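Putative 4-hydroxybenzoyl-CoA thioesterase (Geobacillus stearothermophilus, PDB 2OIW) probably hydrolyses acyl-CoA thioesters, as other thioesterases of the hot-dog fold do. Local coordinates at residues T7-R12 with V72-G77; N64-G69 with E90-N95; L86-E91 with S104-F109. All coordinates share one frame; numbering follows the deposited sequence.

Interaction 1 of 3, residues T7-R12 with V72-G77; sequences TVITPR and VTVYTG
Strand 7-9 pairs antiparallel with strand 72-77: Thr7 and Val74, and likewise Ile9 and Val72, are hydrogen-bonded pairs on either side of the non-hydrogen-bonded pair Val8-Thr73, and the short axes come within 4.7 Å at 153°. Four N-H...O=C bonds hold this register, the straightest running from Val74 N to Thr7 O (2.8 Å, 177°). On the face carrying Thr7, Ile9, Val72 and Val74, Val72 CG2 sits against Ile9 CB at 3.8 Å. Ile9 CG1 lies anti to the carbonyl carbon (chi1 -72°), and the extended chain beyond it carries CD1 obliquely across to Val74 CG2, 3.9 Å away. The other branch of Val72, CG1, meets Pro11 CG at 3.9 Å, so the apolar contact outlasts the strand. At the other end a water bonds Thr7 OG1 (2.7 Å), Val74 O and Thr76 OG1, bridging the two strands where the apolar row stops. Val8 and Thr73 occupy the opposite face, where Val8 CG1 leans over Val72 O at 3.7 Å. Trp30 of helix 27-34 covers Ile9, Pro11 and Val72; a strand pair of the antiparallel sheet packed on a helix in this way is characteristic of the hot-dog fold.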
ATOM      1  N   THR A   7       6.045 -18.794   5.147  1.00 21.34           N
ATOM      2  CA  THR A   7       5.413 -18.129   4.020  1.00 20.55           C
ATOM      3  C   THR A   7       6.531 -17.426   3.265  1.00 19.27           C
ATOM      4  O   THR A   7       7.108 -16.462   3.771  1.00 19.03           O
ATOM      5  CB  THR A   7       4.336 -17.089   4.511  1.00 20.71           C
ATOM      6  OG1 THR A   7       3.413 -17.730   5.400  1.00 22.78           O
ATOM      7  CG2 THR A   7       3.537 -16.497   3.352  1.00 18.42           C
ATOM      8  N   VAL A   8       6.847 -17.918   2.077  1.00 18.90           N
ATOM      9  CA  VAL A   8       7.817 -17.269   1.170  1.00 18.14           C
ATOM     10  C   VAL A   8       7.115 -16.176   0.356  1.00 18.35           C
ATOM     11  O   VAL A   8       6.040 -16.409  -0.219  1.00 17.86           O
ATOM     12  CB  VAL A   8       8.521 -18.293   0.188  1.00 18.45           C
ATOM     13  CG1 VAL A   8       9.621 -17.602  -0.617  1.00 19.30           C
ATOM     14  CG2 VAL A   8       9.121 -19.481   0.957  1.00 18.75           C
ATOM     15  N   ILE A   9       7.743 -14.999   0.295  1.00 17.41           N
ATOM     16  CA  ILE A   9       7.216 -13.854  -0.432  1.00 15.94           C
ATOM     17  C   ILE A   9       8.288 -13.267  -1.333  1.00 15.63           C
ATOM     18  O   ILE A   9       9.453 -13.148  -0.922  1.00 15.77           O
ATOM     19  CB  ILE A   9       6.778 -12.781   0.569  1.00 16.34           C
ATOM     20  CG1 ILE A   9       5.502 -13.245   1.275  1.00 15.99           C
ATOM     21  CG2 ILE A   9       6.595 -11.439  -0.120  1.00 16.03           C
ATOM     22  CD1 ILE A   9       5.041 -12.396   2.438  1.00 16.83           C
ATOM     23  N   THR A  10       7.885 -12.863  -2.535  1.00 15.14           N
ATOM     24  CA  THR A  10       8.733 -12.117  -3.462  1.00 14.82           C
ATOM     25  C   THR A  10       8.484 -10.624  -3.293  1.00 15.20           C
ATOM     26  O   THR A  10       7.391 -10.168  -3.591  1.00 15.35           O
ATOM     27  CB  THR A  10       8.408 -12.543  -4.895  1.00 14.63           C
ATOM     28  OG1 THR A  10       8.688 -13.939  -5.026  1.00 15.06           O
ATOM     29  CG2 THR A  10       9.258 -11.825  -5.901  1.00 14.79           C
ATOM     30  N   PRO A  11       9.490  -9.866  -2.793  1.00 15.25           N
ATOM     31  CA  PRO A  11       9.343  -8.419  -2.666  1.00 14.81           C
ATOM     32  C   PRO A  11       9.100  -7.736  -4.014  1.00 15.28           C
ATOM     33  O   PRO A  11       9.513  -8.240  -5.067  1.00 14.88           O
ATOM     34  CB  PRO A  11      10.667  -7.970  -2.033  1.00 13.25           C
ATOM     35  CG  PRO A  11      11.169  -9.228  -1.345  1.00 14.40           C
ATOM     36  CD  PRO A  11      10.772 -10.341  -2.219  1.00 14.65           C
ATOM     37  N   ARG A  12       8.421  -6.600  -3.956  1.00 15.35           N
ATOM     38  CA  ARG A  12       7.952  -5.859  -5.140  1.00 14.80           C
ATOM     39  C   ARG A  12       8.641  -4.509  -5.121  1.00 15.18           C
ATOM     40  O   ARG A  12       8.997  -3.995  -4.036  1.00 14.78           O
ATOM     41  CB  ARG A  12       6.422  -5.661  -5.062  1.00 15.07           C
ATOM     42  CG  ARG A  12       5.637  -6.958  -5.087  1.00 15.31           C
ATOM     43  CD  ARG A  12       4.204  -6.818  -4.557  1.00 16.35           C
ATOM     44  NE  ARG A  12       3.588  -8.142  -4.488  1.00 15.20           N
ATOM     45  CZ  ARG A  12       2.401  -8.414  -3.951  1.00 15.28           C
ATOM     46  NH1 ARG A  12       1.644  -7.447  -3.421  1.00 15.74           N
ATOM     47  NH2 ARG A  12       1.985  -9.667  -3.928  1.00 14.37           N
ATOM     48  N   VAL A  72      11.950 -13.343   0.608  1.00 16.64           N
ATOM     49  CA  VAL A  72      11.982 -13.280   2.071  1.00 16.42           C
ATOM     50  C   VAL A  72      11.073 -14.380   2.567  1.00 15.76           C
ATOM     51  O   VAL A  72      10.192 -14.840   1.824  1.00 15.25           O
ATOM     52  CB  VAL A  72      11.482 -11.927   2.620  1.00 17.22           C
ATOM     53  CG1 VAL A  72      12.336 -10.771   2.056  1.00 16.34           C
ATOM     54  CG2 VAL A  72       9.986 -11.731   2.354  1.00 16.02           C
ATOM     55  N   THR A  73      11.330 -14.831   3.788  1.00 15.53           N
ATOM     56  CA  THR A  73      10.517 -15.853   4.424  1.00 16.34           C
ATOM     57  C   THR A  73      10.004 -15.348   5.746  1.00 16.36           C
ATOM     58  O   THR A  73      10.778 -14.900   6.597  1.00 16.00           O
ATOM     59  CB  THR A  73      11.303 -17.159   4.660  1.00 16.66           C
ATOM     60  OG1 THR A  73      11.913 -17.549   3.430  1.00 16.18           O
ATOM     61  CG2 THR A  73      10.385 -18.259   5.125  1.00 17.40           C
ATOM     62  N   VAL A  74       8.687 -15.452   5.897  1.00 16.27           N
ATOM     63  CA  VAL A  74       7.991 -15.107   7.127  1.00 16.99           C
ATOM     64  C   VAL A  74       7.728 -16.377   7.900  1.00 17.92           C
ATOM     65  O   VAL A  74       7.171 -17.342   7.363  1.00 17.80           O
ATOM     66  CB  VAL A  74       6.679 -14.350   6.814  1.00 16.69           C
ATOM     67  CG1 VAL A  74       6.048 -13.764   8.111  1.00 17.11           C
ATOM     68  CG2 VAL A  74       6.982 -13.220   5.774  1.00 12.95           C
ATOM     69  N   TYR A  75       8.186 -16.379   9.153  1.00 18.12           N
ATOM     70  CA  TYR A  75       7.890 -17.435  10.118  1.00 18.04           C
ATOM     71  C   TYR A  75       6.926 -16.885  11.141  1.00 18.56           C
ATOM     72  O   TYR A  75       7.182 -15.845  11.752  1.00 18.16           O
ATOM     73  CB  TYR A  75       9.149 -17.879  10.822  1.00 17.43           C
ATOM     74  CG  TYR A  75      10.187 -18.420   9.878  1.00 19.17           C
ATOM     75  CD1 TYR A  75      10.179 -19.775   9.510  1.00 19.40           C
ATOM     76  CD2 TYR A  75      11.182 -17.601   9.365  1.00 17.80           C
ATOM     77  CE1 TYR A  75      11.136 -20.292   8.657  1.00 19.52           C
ATOM     78  CE2 TYR A  75      12.144 -18.113   8.486  1.00 19.20           C
ATOM     79  CZ  TYR A  75      12.112 -19.456   8.154  1.00 18.12           C
ATOM     80  OH  TYR A  75      13.033 -19.967   7.299  1.00 18.86           O
ATOM     81  N   THR A  76       5.841 -17.612  11.357  1.00 18.59           N
ATOM     82  CA  THR A  76       4.747 -17.129  12.178  1.00 19.05           C
ATOM     83  C   THR A  76       4.342 -18.246  13.118  1.00 19.36           C
ATOM     84  O   THR A  76       4.030 -19.347  12.679  1.00 18.51           O
ATOM     85  CB  THR A  76       3.558 -16.674  11.305  1.00 19.14           C
ATOM     86  OG1 THR A  76       4.021 -15.729  10.312  1.00 18.20           O
ATOM     87  CG2 THR A  76       2.485 -16.016  12.191  1.00 20.25           C
ATOM     88  N   GLY A  77       4.392 -17.960  14.414  1.00 18.94           N
ATOM     89  CA  GLY A  77       4.072 -18.960  15.420  1.00 19.45           C
ATOM     90  C   GLY A  77       3.192 -18.349  16.483  1.00 20.17           C
ATOM     91  O   GLY A  77       2.969 -17.128  16.496  1.00 19.46           O
TER
HETATM   92  O   HOH W   1       4.304 -17.434   7.917  1.00 18.54           O

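Interaction 2 of 3, residues N64-G69 with E90-N95; sequences NQMYYG and EEIHQN
Gln94 reaches from the end of strand 90-94 to Tyr67 and bonds both its backbone N and its backbone O, in a contact that ties the irregular segment 64-69 to the curved antiparallel sheet of the hot-dog fold. The side chain is drawn out straight, with CG anti to the backbone N (chi1 -176°) and CD anti again beyond it, which carries the terminal amide out to the N and O of Tyr67. Tyr67 N donates to Gln94 OE1 at 2.9 Å, in the carbonyl plane and on a lone pair. Gln94 NE2 returns a bond to Tyr67 O, also 2.9 Å and in plane at the acceptor, with an N-H...O angle of 158°. These paired bonds fix the rotation of the amide, since a flip would set NE2 against Tyr67 N and OE1 against Tyr67 O. The Tyr67 ring plane is nearly parallel to the amide (5° apart) but displaced from it, and OE1 lies obliquely to the ring, nearest CD2. A water donates to both Gln65 O and Gln94 OE1, giving OE1 a second donor, while NE2 has a further acceptor in Gln70 O.

Selenomethionine Met66 runs past the same amide on its way into the core. Its CB lies 3.4 Å from Gln94 OE1, and its CG passes Gln94 CB. A bend at chi3 then turns the end of the chain, which crosses Ile92 at about a right angle. Val27 of helix 27-34 and Val72 of the next strand also touch Met66, so it is packed between sheet and helix. On the far side of strand 90-94, His93 NE2 donates to Glu91 OE1 nearly within its own ring plane. Where the two chains cross, Met66 SE rests against Ile92 CG2 at 3.5 Å.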
ATOM      1  N   ASN A  64      17.633  -5.786  10.515  1.00 21.11           N
ATOM      2  CA  ASN A  64      18.516  -5.627   9.358  1.00 21.42           C
ATOM      3  C   ASN A  64      17.686  -5.161   8.192  1.00 21.27           C
ATOM      4  O   ASN A  64      16.543  -5.528   8.089  1.00 21.61           O
ATOM      5  CB  ASN A  64      19.167  -6.968   9.004  1.00 21.45           C
ATOM      6  CG  ASN A  64      20.288  -7.345   9.958  1.00 24.25           C
ATOM      7  OD1 ASN A  64      21.263  -6.611  10.098  1.00 26.12           O
ATOM      8  ND2 ASN A  64      20.161  -8.509  10.617  1.00 26.29           N
ATOM      9  N   GLN A  65      18.253  -4.388   7.288  1.00 21.47           N
ATOM     10  CA  GLN A  65      17.471  -3.930   6.148  1.00 22.75           C
ATOM     11  C   GLN A  65      17.238  -5.060   5.153  1.00 22.83           C
ATOM     12  O   GLN A  65      18.023  -6.026   5.053  1.00 20.79           O
ATOM     13  CB  GLN A  65      18.148  -2.756   5.453  1.00 23.39           C
ATOM     14  CG  GLN A  65      18.354  -1.533   6.355  1.00 27.54           C
ATOM     15  CD  GLN A  65      17.064  -0.768   6.686  1.00 32.73           C
ATOM     16  OE1 GLN A  65      15.970  -1.111   6.227  1.00 36.69           O
ATOM     17  NE2 GLN A  65      17.199   0.280   7.489  1.00 36.16           N
HETATM   18  N   MSE A  66      16.142  -4.940   4.427  1.00 22.42           N
HETATM   19  CA  MSE A  66      15.866  -5.888   3.375  1.00 25.06           C
HETATM   20  C   MSE A  66      15.791  -5.191   2.023  1.00 23.64           C
HETATM   21  O   MSE A  66      15.670  -3.962   1.943  1.00 22.82           O
HETATM   22  CB  MSE A  66      14.593  -6.669   3.691  1.00 24.88           C
HETATM   23  CG  MSE A  66      14.796  -7.690   4.812  1.00 24.81           C
HETATM   24 SE   MSE A  66      13.081  -8.530   5.322  1.00 33.33          SE
HETATM   25  CE  MSE A  66      12.335  -6.990   6.347  1.00 22.41           C
ATOM     26  N   TYR A  67      15.882  -5.993   0.977  1.00 23.47           N
ATOM     27  CA  TYR A  67      16.091  -5.497  -0.378  1.00 23.86           C
ATOM     28  C   TYR A  67      15.112  -6.105  -1.360  1.00 22.47           C
ATOM     29  O   TYR A  67      14.774  -7.279  -1.250  1.00 22.26           O
ATOM     30  CB  TYR A  67      17.547  -5.794  -0.811  1.00 25.21           C
ATOM     31  CG  TYR A  67      18.487  -5.028   0.089  1.00 28.81           C
ATOM     32  CD1 TYR A  67      18.567  -3.631  -0.016  1.00 31.37           C
ATOM     33  CD2 TYR A  67      19.192  -5.662   1.117  1.00 29.55           C
ATOM     34  CE1 TYR A  67      19.376  -2.887   0.831  1.00 32.75           C
ATOM     35  CE2 TYR A  67      20.033  -4.930   1.967  1.00 32.11           C
ATOM     36  CZ  TYR A  67      20.101  -3.528   1.822  1.00 32.42           C
ATOM     37  OH  TYR A  67      20.886  -2.740   2.650  1.00 33.17           O
ATOM     38  N   TYR A  68      14.675  -5.309  -2.329  1.00 20.74           N
ATOM     39  CA  TYR A  68      14.009  -5.875  -3.494  1.00 20.39           C
ATOM     40  C   TYR A  68      15.009  -6.773  -4.245  1.00 19.89           C
ATOM     41  O   TYR A  68      16.166  -6.410  -4.345  1.00 19.68           O
ATOM     42  CB  TYR A  68      13.533  -4.727  -4.414  1.00 20.09           C
ATOM     43  CG  TYR A  68      13.035  -5.175  -5.763  1.00 20.04           C
ATOM     44  CD1 TYR A  68      11.903  -5.968  -5.864  1.00 16.37           C
ATOM     45  CD2 TYR A  68      13.690  -4.787  -6.941  1.00 18.12           C
ATOM     46  CE1 TYR A  68      11.438  -6.379  -7.092  1.00 17.03           C
ATOM     47  CE2 TYR A  68      13.228  -5.188  -8.169  1.00 18.96           C
ATOM     48  CZ  TYR A  68      12.115  -6.007  -8.236  1.00 17.33           C
ATOM     49  OH  TYR A  68      11.648  -6.411  -9.448  1.00 19.11           O
ATOM     50  N   GLY A  69      14.567  -7.918  -4.779  1.00 19.18           N
ATOM     51  CA  GLY A  69      15.419  -8.752  -5.663  1.00 19.37           C
ATOM     52  C   GLY A  69      15.789 -10.129  -5.134  1.00 19.09           C
ATOM     53  O   GLY A  69      16.323 -10.970  -5.865  1.00 19.67           O
ATOM     54  N   GLU A  90       6.582 -13.621  15.426  1.00 19.54           N
ATOM     55  CA  GLU A  90       6.835 -13.702  13.980  1.00 19.89           C
ATOM     56  C   GLU A  90       8.181 -13.096  13.610  1.00 19.82           C
ATOM     57  O   GLU A  90       8.672 -12.162  14.286  1.00 19.94           O
ATOM     58  CB  GLU A  90       5.676 -13.041  13.189  1.00 20.22           C
ATOM     59  CG  GLU A  90       5.258 -11.677  13.777  1.00 20.38           C
ATOM     60  CD  GLU A  90       3.779 -11.328  13.618  1.00 24.16           C
ATOM     61  OE1 GLU A  90       3.047 -12.010  12.841  1.00 24.91           O
ATOM     62  OE2 GLU A  90       3.353 -10.335  14.281  1.00 23.26           O
ATOM     63  N   GLU A  91       8.784 -13.623  12.544  1.00 18.48           N
ATOM     64  CA  GLU A  91      10.083 -13.141  12.091  1.00 18.54           C
ATOM     65  C   GLU A  91      10.104 -13.093  10.571  1.00 18.81           C
ATOM     66  O   GLU A  91       9.450 -13.896   9.920  1.00 18.71           O
ATOM     67  CB  GLU A  91      11.205 -14.079  12.564  1.00 18.73           C
ATOM     68  CG  GLU A  91      11.506 -14.026  14.025  1.00 18.83           C
ATOM     69  CD  GLU A  91      12.680 -14.893  14.412  1.00 21.95           C
ATOM     70  OE1 GLU A  91      13.217 -15.612  13.528  1.00 21.55           O
ATOM     71  OE2 GLU A  91      13.050 -14.874  15.613  1.00 20.31           O
ATOM     72  N   ILE A  92      10.841 -12.140  10.015  1.00 18.53           N
ATOM     73  CA  ILE A  92      11.104 -12.140   8.574  1.00 18.91           C
ATOM     74  C   ILE A  92      12.595 -12.290   8.332  1.00 18.15           C
ATOM     75  O   ILE A  92      13.399 -11.583   8.942  1.00 17.58           O
ATOM     76  CB  ILE A  92      10.559 -10.872   7.873  1.00 18.94           C
ATOM     77  CG1 ILE A  92       9.070 -10.700   8.160  1.00 19.44           C
ATOM     78  CG2 ILE A  92      10.758 -10.970   6.384  1.00 16.69           C
ATOM     79  CD1 ILE A  92       8.519  -9.423   7.624  1.00 19.44           C
ATOM     80  N   HIS A  93      12.947 -13.249   7.466  1.00 18.13           N
ATOM     81  CA  HIS A  93      14.317 -13.538   7.095  1.00 17.29           C
ATOM     82  C   HIS A  93      14.542 -13.221   5.603  1.00 17.53           C
ATOM     83  O   HIS A  93      13.620 -13.296   4.775  1.00 15.92           O
ATOM     84  CB  HIS A  93      14.667 -15.020   7.328  1.00 17.91           C
ATOM     85  CG  HIS A  93      14.584 -15.469   8.757  1.00 18.90           C
ATOM     86  ND1 HIS A  93      15.358 -16.492   9.255  1.00 22.51           N
ATOM     87  CD2 HIS A  93      13.807 -15.053   9.791  1.00 19.79           C
ATOM     88  CE1 HIS A  93      15.072 -16.687  10.533  1.00 20.82           C
ATOM     89  NE2 HIS A  93      14.131 -15.825  10.883  1.00 18.12           N
ATOM     90  N   GLN A  94      15.780 -12.875   5.275  1.00 17.16           N
ATOM     91  CA  GLN A  94      16.211 -12.716   3.882  1.00 18.56           C
ATOM     92  C   GLN A  94      17.661 -13.177   3.832  1.00 19.09           C
ATOM     93  O   GLN A  94      18.433 -12.881   4.748  1.00 18.81           O
ATOM     94  CB  GLN A  94      16.074 -11.273   3.398  1.00 17.82           C
ATOM     95  CG  GLN A  94      16.430 -11.062   1.897  1.00 17.00           C
ATOM     96  CD  GLN A  94      16.084  -9.660   1.384  1.00 18.79           C
ATOM     97  OE1 GLN A  94      16.633  -8.657   1.845  1.00 18.51           O
ATOM     98  NE2 GLN A  94      15.172  -9.590   0.411  1.00 15.16           N
ATOM     99  N   ASN A  95      18.026 -13.932   2.796  1.00 19.56           N
ATOM    100  CA  ASN A  95      19.407 -14.422   2.688  1.00 20.00           C
ATOM    101  C   ASN A  95      19.845 -15.194   3.934  1.00 19.72           C
ATOM    102  O   ASN A  95      20.999 -15.124   4.347  1.00 19.06           O
ATOM    103  CB  ASN A  95      20.366 -13.247   2.434  1.00 20.98           C
ATOM    104  CG  ASN A  95      21.693 -13.702   1.830  1.00 23.59           C
ATOM    105  OD1 ASN A  95      21.728 -14.613   0.980  1.00 25.61           O
ATOM    106  ND2 ASN A  95      22.796 -13.099   2.288  1.00 25.10           N
TER
HETATM  107  O   HOH W   2      18.677  -8.274   3.652  1.00 21.33           O

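Interaction 3 of 3, residues L86-E91 with S104-F109; sequences LTIYEE and SVYVNF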
ATOM      1  N   LEU A  86      -4.906 -14.269  21.173  1.00 22.76           N
ATOM      2  CA  LEU A  86      -3.693 -15.022  20.984  1.00 23.93           C
ATOM      3  C   LEU A  86      -2.588 -14.051  20.655  1.00 22.83           C
ATOM      4  O   LEU A  86      -2.829 -12.990  20.098  1.00 23.60           O
ATOM      5  CB  LEU A  86      -3.879 -16.139  19.929  1.00 25.59           C
ATOM      6  CG  LEU A  86      -3.749 -15.935  18.423  1.00 27.62           C
ATOM      7  CD1 LEU A  86      -4.406 -17.117  17.680  1.00 30.42           C
ATOM      8  CD2 LEU A  86      -4.389 -14.656  17.972  1.00 35.15           C
ATOM      9  N   THR A  87      -1.387 -14.385  21.089  1.00 22.51           N
ATOM     10  CA  THR A  87      -0.228 -13.529  20.901  1.00 21.01           C
ATOM     11  C   THR A  87       0.664 -14.307  19.956  1.00 21.16           C
ATOM     12  O   THR A  87       1.107 -15.446  20.265  1.00 20.58           O
ATOM     13  CB  THR A  87       0.471 -13.257  22.224  1.00 20.63           C
ATOM     14  OG1 THR A  87      -0.480 -12.680  23.136  1.00 21.62           O
ATOM     15  CG2 THR A  87       1.655 -12.330  22.035  1.00 18.84           C
ATOM     16  N   ILE A  88       0.911 -13.679  18.811  1.00 20.21           N
ATOM     17  CA  ILE A  88       1.711 -14.243  17.764  1.00 20.58           C
ATOM     18  C   ILE A  88       3.157 -13.760  17.879  1.00 20.70           C
ATOM     19  O   ILE A  88       3.406 -12.574  18.121  1.00 20.05           O
ATOM     20  CB  ILE A  88       1.129 -13.790  16.423  1.00 21.10           C
ATOM     21  CG1 ILE A  88      -0.253 -14.430  16.176  1.00 20.42           C
ATOM     22  CG2 ILE A  88       2.102 -14.011  15.291  1.00 20.65           C
ATOM     23  CD1 ILE A  88      -1.015 -13.740  15.061  1.00 20.42           C
ATOM     24  N   TYR A  89       4.104 -14.677  17.705  1.00 20.18           N
ATOM     25  CA  TYR A  89       5.487 -14.302  17.516  1.00 20.60           C
ATOM     26  C   TYR A  89       5.843 -14.536  16.040  1.00 20.59           C
ATOM     27  O   TYR A  89       5.445 -15.546  15.470  1.00 21.04           O
ATOM     28  CB  TYR A  89       6.438 -15.068  18.459  1.00 21.25           C
ATOM     29  CG  TYR A  89       7.865 -14.651  18.237  1.00 21.87           C
ATOM     30  CD1 TYR A  89       8.317 -13.413  18.670  1.00 23.73           C
ATOM     31  CD2 TYR A  89       8.744 -15.469  17.530  1.00 20.67           C
ATOM     32  CE1 TYR A  89       9.625 -13.005  18.433  1.00 25.59           C
ATOM     33  CE2 TYR A  89      10.024 -15.079  17.287  1.00 23.44           C
ATOM     34  CZ  TYR A  89      10.468 -13.852  17.739  1.00 23.68           C
ATOM     35  OH  TYR A  89      11.761 -13.470  17.484  1.00 25.60           O
ATOM     36  N   GLU A  90       6.582 -13.621  15.426  1.00 19.54           N
ATOM     37  CA  GLU A  90       6.835 -13.702  13.980  1.00 19.89           C
ATOM     38  C   GLU A  90       8.181 -13.096  13.610  1.00 19.82           C
ATOM     39  O   GLU A  90       8.672 -12.162  14.286  1.00 19.94           O
ATOM     40  CB  GLU A  90       5.676 -13.041  13.189  1.00 20.22           C
ATOM     41  CG  GLU A  90       5.258 -11.677  13.777  1.00 20.38           C
ATOM     42  CD  GLU A  90       3.779 -11.328  13.618  1.00 24.16           C
ATOM     43  OE1 GLU A  90       3.047 -12.010  12.841  1.00 24.91           O
ATOM     44  OE2 GLU A  90       3.353 -10.335  14.281  1.00 23.26           O
ATOM     45  N   GLU A  91       8.784 -13.623  12.544  1.00 18.48           N
ATOM     46  CA  GLU A  91      10.083 -13.141  12.091  1.00 18.54           C
ATOM     47  C   GLU A  91      10.104 -13.093  10.571  1.00 18.81           C
ATOM     48  O   GLU A  91       9.450 -13.896   9.920  1.00 18.71           O
ATOM     49  CB  GLU A  91      11.205 -14.079  12.564  1.00 18.73           C
ATOM     50  CG  GLU A  91      11.506 -14.026  14.025  1.00 18.83           C
ATOM     51  CD  GLU A  91      12.680 -14.893  14.412  1.00 21.95           C
ATOM     52  OE1 GLU A  91      13.217 -15.612  13.528  1.00 21.55           O
ATOM     53  OE2 GLU A  91      13.050 -14.874  15.613  1.00 20.31           O
ATOM     54  N   SER A 104       2.369  -9.766  17.782  1.00 19.21           N
ATOM     55  CA  SER A 104       1.037  -9.196  17.622  1.00 18.63           C
ATOM     56  C   SER A 104       0.012  -9.935  18.465  1.00 18.23           C
ATOM     57  O   SER A 104       0.120 -11.154  18.704  1.00 16.75           O
ATOM     58  CB  SER A 104       0.606  -9.186  16.147  1.00 18.64           C
ATOM     59  OG  SER A 104       0.795 -10.459  15.563  1.00 20.91           O
ATOM     60  N   VAL A 105      -0.970  -9.187  18.938  1.00 17.46           N
ATOM     61  CA  VAL A 105      -2.032  -9.768  19.767  1.00 18.17           C
ATOM     62  C   VAL A 105      -3.334  -9.528  19.003  1.00 18.32           C
ATOM     63  O   VAL A 105      -3.615  -8.405  18.568  1.00 18.09           O
ATOM     64  CB  VAL A 105      -2.084  -9.098  21.169  1.00 18.24           C
ATOM     65  CG1 VAL A 105      -3.143  -9.762  22.082  1.00 19.20           C
ATOM     66  CG2 VAL A 105      -0.684  -9.082  21.842  1.00 18.90           C
ATOM     67  N   TYR A 106      -4.090 -10.595  18.819  1.00 19.07           N
ATOM     68  CA  TYR A 106      -5.367 -10.576  18.119  1.00 19.40           C
ATOM     69  C   TYR A 106      -6.444 -11.034  19.084  1.00 20.65           C
ATOM     70  O   TYR A 106      -6.170 -11.816  19.979  1.00 21.43           O
ATOM     71  CB  TYR A 106      -5.297 -11.549  16.957  1.00 19.59           C
ATOM     72  CG  TYR A 106      -4.788 -10.956  15.658  1.00 18.57           C
ATOM     73  CD1 TYR A 106      -3.431 -10.862  15.403  1.00 17.89           C
ATOM     74  CD2 TYR A 106      -5.682 -10.502  14.674  1.00 16.76           C
ATOM     75  CE1 TYR A 106      -2.966 -10.295  14.200  1.00 20.22           C
ATOM     76  CE2 TYR A 106      -5.215  -9.951  13.467  1.00 18.56           C
ATOM     77  CZ  TYR A 106      -3.861  -9.858  13.235  1.00 17.52           C
ATOM     78  OH  TYR A 106      -3.414  -9.273  12.061  1.00 21.61           O
ATOM     79  N   VAL A 107      -7.661 -10.530  18.917  0.50 21.10           N
ATOM     80  CA  VAL A 107      -8.791 -11.042  19.668  0.50 21.35           C
ATOM     81  C   VAL A 107      -9.733 -11.755  18.701  0.50 21.62           C
ATOM     82  O   VAL A 107      -9.959 -11.286  17.584  0.50 21.87           O
ATOM     83  CB  VAL A 107      -9.513  -9.934  20.504  0.50 21.74           C
ATOM     84  CG1 VAL A 107     -10.107  -8.841  19.616  0.50 20.71           C
ATOM     85  CG2 VAL A 107     -10.586 -10.543  21.402  0.50 21.54           C
ATOM     86  N   ASN A 108     -10.225 -12.917  19.118  1.00 22.08           N
ATOM     87  CA  ASN A 108     -11.296 -13.638  18.398  1.00 22.49           C
ATOM     88  C   ASN A 108     -12.613 -12.933  18.718  1.00 23.29           C
ATOM     89  O   ASN A 108     -13.173 -13.108  19.810  1.00 23.95           O
ATOM     90  CB  ASN A 108     -11.350 -15.112  18.844  1.00 21.84           C
ATOM     91  CG  ASN A 108     -12.602 -15.849  18.334  1.00 21.56           C
ATOM     92  OD1 ASN A 108     -13.032 -15.689  17.180  1.00 20.20           O
ATOM     93  ND2 ASN A 108     -13.175 -16.671  19.193  1.00 18.79           N
ATOM     94  N   PHE A 109     -13.092 -12.115  17.786  1.00 24.00           N
ATOM     95  CA  PHE A 109     -14.303 -11.359  17.995  1.00 24.59           C
ATOM     96  C   PHE A 109     -15.482 -11.984  17.241  1.00 24.93           C
ATOM     97  O   PHE A 109     -15.459 -12.126  16.016  1.00 24.98           O
ATOM     98  CB  PHE A 109     -14.122  -9.874  17.642  1.00 26.10           C
ATOM     99  CG  PHE A 109     -15.186  -9.008  18.221  1.00 27.80           C
ATOM    100  CD1 PHE A 109     -15.066  -8.518  19.512  1.00 31.18           C
ATOM    101  CD2 PHE A 109     -16.341  -8.722  17.495  1.00 31.00           C
ATOM    102  CE1 PHE A 109     -16.093  -7.744  20.094  1.00 33.03           C
ATOM    103  CE2 PHE A 109     -17.371  -7.948  18.046  1.00 31.82           C
ATOM    104  CZ  PHE A 109     -17.240  -7.450  19.351  1.00 32.31           C
TER
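Ser104 OG donates to Glu90 OE2 at 2.9 Å, meeting the oxygen from above the carboxylate plane, within the beta hairpin of strands 85-94 and 97-110 in the hot-dog sheet. Glu90 CG stands between its backbone N and carbonyl carbon (chi1 46°), and a bend at chi2 brings OE2 to the Ser104 hydroxyl. OE2 also forms a salt bridge with Arg35, so this buried acid has a charged mate that would probably help keep it ionised. Replacing Glu90 by an alanine would probably leave the Ser104 hydroxyl without this acceptor and the Arg35 guanidinium without its salt-bridge partner.

Four backbone bonds join the antiparallel strands through the hydrogen-bonded pairs Leu86-Tyr106 and Ile88-Ser104, the shortest being Ile88 N to Ser104 O at 2.6 Å. Between them, in the non-hydrogen-bonded pair, Thr87 and Val105 lie side by side on the opposite face, with Thr87 OG1 and Val105 CG2 3.8 Å apart. On the face of Leu86 and Ile88, the Ser104 hydroxyl also lies over Ile88 CB at 3.5 Å. Two aliphatic chains cross Tyr106 obliquely, both from the same side of its ring, while Phe39 meets the ring from elsewhere in the chain. Ile88 CD1 approaches ring atom CD1 of Tyr106 at 3.8 Å, and Leu86 CD2 presses on Tyr106 CB at 3.4 Å.

Overall arrangement
From the N terminus, strand 5-9 waits through the helices and strand 53-62 until interaction 1 closes the long loop onto strand 72-81. Before that closure the chain passes 64-69, which opens interaction 2 and finds its partner only at 90-95; interactions 1 and 2 therefore cross. Interaction 3 lies in series after interaction 1 and closes the short hairpin of strands 85-94 and 97-110, sharing Glu90 and Glu91 with interaction 2. Strand 72-81 pairs with strand 85-94 (Thr73 O meets His93 N, and Gly77 N meets Tyr89 O), so all three contacts reach one sheet, interaction 2 tying the loop 64-69 to it. The centres of interactions 2 and 3 stand about 21 Å apart.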